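Local coordinates for protein Pcdhgc3 (Mus musculus, PDB 4ZI8), which probably acts as a calcium-dependent cell-adhesion protein that may help establish specific neuronal connections, the chain here comprising its first three extracellular cadherin domains, at residues Asp120-Phe125 with Pro212-Thr217; Thr161-His166 with Thr205-Gly210. All blocks are in the same frame, centred on the assembly; numbering follows the deposited sequence. Where two conformers were deposited one is given.

In the fold
Contact 1 joins the calcium-binding linker 120-125 to the second cadherin domain, at the end facing the first, and contact 2 lies within that domain; their centres are about 9 Å apart. Contact 1 is a surface contact: the linker runs beside the start of strand 215-225, held by an arginine-amide grip and small apolar touches. Contact 2, partly buried, is regular antiparallel pairing of strands 159-164 and 199-208, with backbone bonds doing most of the work. Strands 199-208 and 215-225 are sheet neighbours, and a backbone hydrogen bond of 2.8 Å from Ala-206 N to Ala-216 O joins them. One calcium, bound by Asn-121 O and Asp-208 OD2, also links the contacts.

Contact 1 of 2, residues Asp120-Phe125 with Pro212-Thr217; sequences DNNPSF and PARSAT. With CA (calcium ion), chain O; CA (calcium ion), chain P; CA (calcium ion), chain N.
With CG of Arg-214 placed anti to its carbonyl carbon (chi1 -57°) and the chain bent at chi3 (66°), the guanidinium is carried along the 120-122 backbone to the amide of Asn-122, whose own CG also lies beside its backbone N. The grip is side-on: NE of Arg-214 bonds OD1 of Asn-122 at 2.8 Å, and NH1 of Arg-214 meets the same OD1 of Asn-122 at 3.1 Å along a more bent path. OD1 sits at the guanidinium edge, in its plane, yet both nitrogens reach it from one face of the amide, above the carbonyl plane. A water donates to OD1 as well and accepts a weak bond from Ser-215 N. One guanidinium face lies over the backbone, with NH2 of Arg-214 3.4 Å from C of Asp-120.

This segment belongs to the calcium-binding linker between the first and second cadherin domains, whose run from Asp-117 to Phe-125 fits the DXNDNXPXF motif of cadherin linkers. The carboxylate of Asp-120 bridges two calcium ions, OD1 binding one at 2.3 Å and OD2 the other at 2.2 Å; Glu-29, Glu-30, Asp-83 and Glu-85 contribute from the first domain. Backbone O of Asn-121 binds a third calcium, which Asp-151, Asp-153 and Asp-208 also hold.

Past Asn-122 no hydrogen bond spans the two segments; carbon atoms meet one another and backbone carbonyls. The methyl of Ala-216 points at the passing chain, its CB 3.2 Å from O of Pro-123, while the proline ring rests CD against the carbonyl O of Arg-214. CD2 of Phe-125 stands 4.0 Å from CB of Ala-216, and the carbonyl of Ala-216 meets the ring at its edge. Leu-204 and Ala-206 of strand 199-208 also touch the phenyl group.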
loop_
_atom_site.group_PDB
_atom_site.type_symbol
_atom_site.label_atom_id
_atom_site.label_comp_id
_atom_site.label_asym_id
_atom_site.label_seq_id
_atom_site.Cartn_x
_atom_site.Cartn_y
_atom_site.Cartn_z
ATOM N N ASP B 120 -11.607 -24.160 -29.251
ATOM C CA ASP B 120 -10.793 -23.461 -30.243
ATOM C C ASP B 120 -10.268 -22.110 -29.755
ATOM O O ASP B 120 -9.655 -21.371 -30.539
ATOM C CB ASP B 120 -11.574 -23.262 -31.558
ATOM C CG ASP B 120 -12.986 -22.688 -31.360
ATOM O OD1 ASP B 120 -13.500 -22.660 -30.225
ATOM O OD2 ASP B 120 -13.639 -22.324 -32.380
ATOM N N ASN B 121 -10.439 -21.791 -28.471
ATOM C CA ASN B 121 -9.826 -20.556 -27.931
ATOM C C ASN B 121 -8.974 -20.748 -26.670
ATOM O O ASN B 121 -9.371 -21.482 -25.720
ATOM C CB ASN B 121 -10.922 -19.529 -27.631
ATOM C CG ASN B 121 -11.701 -19.113 -28.869
ATOM O OD1 ASN B 121 -11.350 -18.127 -29.538
ATOM N ND2 ASN B 121 -12.772 -19.860 -29.188
ATOM N N ASN B 122 -7.809 -20.101 -26.677
ATOM C CA ASN B 122 -7.007 -19.857 -25.466
ATOM C C ASN B 122 -7.716 -18.885 -24.556
ATOM O O ASN B 122 -8.445 -18.027 -25.036
ATOM C CB ASN B 122 -5.651 -19.238 -25.794
ATOM C CG ASN B 122 -4.804 -20.088 -26.688
ATOM O OD1 ASN B 122 -4.823 -21.305 -26.613
ATOM N ND2 ASN B 122 -4.002 -19.432 -27.527
ATOM N N PRO B 123 -7.444 -18.951 -23.243
ATOM C CA PRO B 123 -7.797 -17.770 -22.454
ATOM C C PRO B 123 -6.987 -16.593 -22.976
ATOM O O PRO B 123 -5.991 -16.856 -23.643
ATOM C CB PRO B 123 -7.387 -18.153 -21.017
ATOM C CG PRO B 123 -7.321 -19.646 -21.009
ATOM C CD PRO B 123 -6.970 -20.072 -22.424
ATOM N N SER B 124 -7.417 -15.350 -22.766
ATOM C CA SER B 124 -6.555 -14.218 -23.048
ATOM C C SER B 124 -6.654 -13.182 -21.937
ATOM O O SER B 124 -7.669 -13.063 -21.257
ATOM C CB SER B 124 -6.895 -13.563 -24.390
ATOM O OG SER B 124 -8.171 -12.964 -24.348
ATOM N N PHE B 125 -5.568 -12.453 -21.751
ATOM C CA PHE B 125 -5.523 -11.333 -20.808
ATOM C C PHE B 125 -5.721 -10.036 -21.552
ATOM O O PHE B 125 -5.280 -9.903 -22.679
ATOM C CB PHE B 125 -4.189 -11.294 -20.086
ATOM C CG PHE B 125 -4.008 -12.366 -19.065
ATOM C CD1 PHE B 125 -4.541 -12.232 -17.807
ATOM C CD2 PHE B 125 -3.268 -13.490 -19.355
ATOM C CE1 PHE B 125 -4.345 -13.197 -16.860
ATOM C CE2 PHE B 125 -3.066 -14.462 -18.409
ATOM C CZ PHE B 125 -3.595 -14.318 -17.158
ATOM N N PRO B 212 -5.716 -31.029 -24.391
ATOM C CA PRO B 212 -4.987 -30.417 -23.284
ATOM C C PRO B 212 -5.557 -29.071 -22.902
ATOM O O PRO B 212 -6.362 -28.493 -23.641
ATOM C CB PRO B 212 -3.587 -30.235 -23.848
ATOM C CG PRO B 212 -3.842 -29.974 -25.306
ATOM C CD PRO B 212 -5.019 -30.838 -25.675
ATOM N N ALA B 213 -5.136 -28.579 -21.748
ATOM C CA ALA B 213 -5.553 -27.276 -21.298
ATOM C C ALA B 213 -4.888 -26.242 -22.197
ATOM O O ALA B 213 -3.687 -26.342 -22.465
ATOM C CB ALA B 213 -5.153 -27.064 -19.842
ATOM N N ARG B 214 -5.638 -25.247 -22.645
ATOM C CA ARG B 214 -5.046 -24.151 -23.377
ATOM C C ARG B 214 -4.752 -23.067 -22.374
ATOM O O ARG B 214 -5.390 -23.003 -21.340
ATOM C CB ARG B 214 -5.976 -23.643 -24.474
ATOM C CG ARG B 214 -6.358 -24.778 -25.442
ATOM C CD ARG B 214 -7.265 -24.322 -26.589
ATOM N NE ARG B 214 -6.517 -23.405 -27.419
ATOM C CZ ARG B 214 -6.638 -23.302 -28.733
ATOM N NH1 ARG B 214 -5.882 -22.409 -29.349
ATOM N NH2 ARG B 214 -7.506 -24.062 -29.414
ATOM N N SER B 215 -3.812 -22.204 -22.686
ATOM C CA SER B 215 -3.370 -21.249 -21.683
ATOM C C SER B 215 -2.980 -19.901 -22.262
ATOM O O SER B 215 -2.791 -19.745 -23.463
ATOM C CB SER B 215 -2.202 -21.841 -20.901
ATOM O OG SER B 215 -1.089 -22.121 -21.746
ATOM N N ALA B 216 -2.885 -18.908 -21.378
ATOM C CA ALA B 216 -2.315 -17.611 -21.687
ATOM C C ALA B 216 -1.399 -17.258 -20.512
ATOM O O ALA B 216 -1.599 -17.755 -19.404
ATOM C CB ALA B 216 -3.403 -16.548 -21.864
ATOM N N THR B 217 -0.436 -16.379 -20.758
ATOM C CA THR B 217 0.452 -15.911 -19.704
ATOM C C THR B 217 0.412 -14.404 -19.541
ATOM O O THR B 217 0.192 -13.642 -20.506
ATOM C CB THR B 217 1.888 -16.329 -19.970
ATOM O OG1 THR B 217 2.236 -15.968 -21.308
ATOM C CG2 THR B 217 2.030 -17.822 -19.816
HETATM CA CA CA O . -15.434 -22.696 -28.943
HETATM CA CA CA P . -15.256 -20.798 -32.488
HETATM CA CA CA N . -10.858 -22.388 -24.229
HETATM O O HOH W 1 -13.429 -19.229 -32.368
HETATM O O HOH W 2 -2.484 -22.940 -25.638
#

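Contact 2 of 2, residues Thr161-His166 with Thr205-Gly210; sequences TYELSH and TALDGG. With CA (calcium ion), chain N.
O of Thr-205 accepts N-H of Glu-163 at 2.8 Å, in the carbonyl plane, and also receives a CA-H contact from Tyr-162, whose CA lies 3.1 Å from that O of Thr-205. The return bond, Thr-205 N to Glu-163 O, is nearly straight at 177° and completes a hydrogen-bonded antiparallel pair. Thr-161 and Leu-207 form the next such pair, with Leu-207 N 2.9 Å from Thr-161 O.

Between them lies the non-hydrogen-bonded pair of Tyr-162 and Ala-206. These strands, 159-164 and 199-208, are an edge and an inner strand of one sheet in the Greek-key beta-sandwich of a cadherin domain. On one face CE2 of Tyr-162 packs obliquely on CB of Ala-206, 3.7 Å away, while the buried ring runs on to Leu-172 and Val-174 and its OH bonds Lys-182 O and Ala-149 N. A leucine in place of Tyr-162 would probably leave those two backbone groups without their hydroxyl partner and thin the packing where the outer ring stood.

On the other face CG of Glu-163, anti to the carbonyl carbon (chi1 -63°), comes 3.6 Å from CD1 of Leu-207, whose same methyl meets CG2 of Thr-161. At the end of the strand, OD1 of Asp-208 accepts Gly-210 N in an Asx turn and also Arg-214 N, while its OD2 binds calcium at 2.5 Å.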
loop_
_atom_site.group_PDB
_atom_site.type_symbol
_atom_site.label_atom_id
_atom_site.label_comp_id
_atom_site.label_asym_id
_atom_site.label_seq_id
_atom_site.Cartn_x
_atom_site.Cartn_y
_atom_site.Cartn_z
ATOM N N THR B 161 -8.680 -22.296 -14.224
ATOM C CA THR B 161 -7.795 -22.011 -13.110
ATOM C C THR B 161 -6.622 -21.154 -13.527
ATOM O O THR B 161 -6.502 -20.796 -14.704
ATOM C CB THR B 161 -7.299 -23.308 -12.450
ATOM O OG1 THR B 161 -6.793 -22.991 -11.144
ATOM C CG2 THR B 161 -6.217 -23.986 -13.277
ATOM N N TYR B 162 -5.804 -20.783 -12.537
ATOM C CA TYR B 162 -4.601 -19.989 -12.751
ATOM C C TYR B 162 -3.455 -20.656 -12.035
ATOM O O TYR B 162 -3.670 -21.318 -11.012
ATOM C CB TYR B 162 -4.747 -18.570 -12.202
ATOM C CG TYR B 162 -5.742 -17.634 -12.874
ATOM C CD1 TYR B 162 -7.049 -17.547 -12.414
ATOM C CD2 TYR B 162 -5.343 -16.781 -13.906
ATOM C CE1 TYR B 162 -7.963 -16.670 -12.989
ATOM C CE2 TYR B 162 -6.244 -15.880 -14.477
ATOM C CZ TYR B 162 -7.557 -15.838 -14.012
ATOM O OH TYR B 162 -8.471 -14.968 -14.553
ATOM N N GLU B 163 -2.246 -20.496 -12.564
ATOM C CA GLU B 163 -1.060 -20.976 -11.892
ATOM C C GLU B 163 -0.059 -19.844 -11.865
ATOM O O GLU B 163 -0.087 -18.954 -12.726
ATOM C CB GLU B 163 -0.468 -22.194 -12.586
ATOM C CG GLU B 163 -1.408 -23.355 -12.574
ATOM C CD GLU B 163 -0.818 -24.601 -13.174
ATOM O OE1 GLU B 163 0.178 -24.495 -13.923
ATOM O OE2 GLU B 163 -1.345 -25.694 -12.881
ATOM N N LEU B 164 0.819 -19.887 -10.871
ATOM C CA LEU B 164 1.818 -18.853 -10.684
ATOM C C LEU B 164 3.203 -19.477 -10.718
ATOM O O LEU B 164 3.427 -20.555 -10.174
ATOM C CB LEU B 164 1.582 -18.110 -9.372
ATOM C CG LEU B 164 2.498 -16.920 -9.096
ATOM C CD1 LEU B 164 2.206 -15.761 -10.068
ATOM C CD2 LEU B 164 2.379 -16.497 -7.613
ATOM N N SER B 165 4.131 -18.811 -11.393
ATOM C CA SER B 165 5.502 -19.273 -11.426
ATOM C C SER B 165 6.094 -19.452 -10.019
ATOM O O SER B 165 5.769 -18.724 -9.076
ATOM C CB SER B 165 6.354 -18.280 -12.216
ATOM O OG SER B 165 6.166 -16.989 -11.671
ATOM N N HIS B 166 6.991 -20.413 -9.907
ATOM C CA HIS B 166 7.662 -20.713 -8.671
ATOM C C HIS B 166 8.456 -19.492 -8.201
ATOM O O HIS B 166 9.259 -18.937 -8.943
ATOM C CB HIS B 166 8.569 -21.914 -8.880
ATOM C CG HIS B 166 9.326 -22.326 -7.662
ATOM N ND1 HIS B 166 8.714 -22.886 -6.561
ATOM C CD2 HIS B 166 10.651 -22.279 -7.377
ATOM C CE1 HIS B 166 9.631 -23.158 -5.646
ATOM N NE2 HIS B 166 10.815 -22.803 -6.118
ATOM N N THR B 205 -0.247 -17.763 -15.238
ATOM C CA THR B 205 -0.782 -18.570 -16.337
ATOM C C THR B 205 -2.275 -18.811 -16.146
ATOM O O THR B 205 -2.688 -19.277 -15.094
ATOM C CB THR B 205 -0.057 -19.894 -16.432
ATOM O OG1 THR B 205 1.305 -19.640 -16.764
ATOM C CG2 THR B 205 -0.677 -20.779 -17.513
ATOM N N ALA B 206 -3.085 -18.454 -17.139
ATOM C CA ALA B 206 -4.502 -18.810 -17.101
ATOM C C ALA B 206 -4.727 -20.062 -17.943
ATOM O O ALA B 206 -4.169 -20.157 -19.039
ATOM C CB ALA B 206 -5.337 -17.688 -17.609
ATOM N N LEU B 207 -5.492 -21.022 -17.416
ATOM C CA LEU B 207 -5.748 -22.294 -18.113
ATOM C C LEU B 207 -7.240 -22.598 -18.238
ATOM O O LEU B 207 -8.013 -22.390 -17.297
ATOM C CB LEU B 207 -5.092 -23.455 -17.383
ATOM C CG LEU B 207 -3.579 -23.358 -17.202
ATOM C CD1 LEU B 207 -3.234 -23.533 -15.712
ATOM C CD2 LEU B 207 -2.867 -24.405 -18.033
ATOM N N ASP B 208 -7.637 -23.128 -19.384
ATOM C CA ASP B 208 -9.002 -23.590 -19.505
ATOM C C ASP B 208 -9.008 -25.066 -19.104
ATOM O O ASP B 208 -7.990 -25.586 -18.652
ATOM C CB ASP B 208 -9.581 -23.324 -20.917
ATOM C CG ASP B 208 -8.931 -24.145 -22.033
ATOM O OD1 ASP B 208 -8.330 -25.214 -21.813
ATOM O OD2 ASP B 208 -9.068 -23.704 -23.192
ATOM N N GLY B 209 -10.139 -25.753 -19.233
ATOM C CA GLY B 209 -10.182 -27.147 -18.846
ATOM C C GLY B 209 -10.289 -28.068 -20.051
ATOM O O GLY B 209 -10.857 -29.159 -19.972
ATOM N N GLY B 210 -9.733 -27.647 -21.176
ATOM C CA GLY B 210 -9.683 -28.542 -22.315
ATOM C C GLY B 210 -8.698 -29.670 -22.097
ATOM O O GLY B 210 -7.989 -29.709 -21.091
HETATM CA CA CA N . -10.858 -22.388 -24.229
HETATM O O HOH W 3 2.887 -19.363 -14.423
#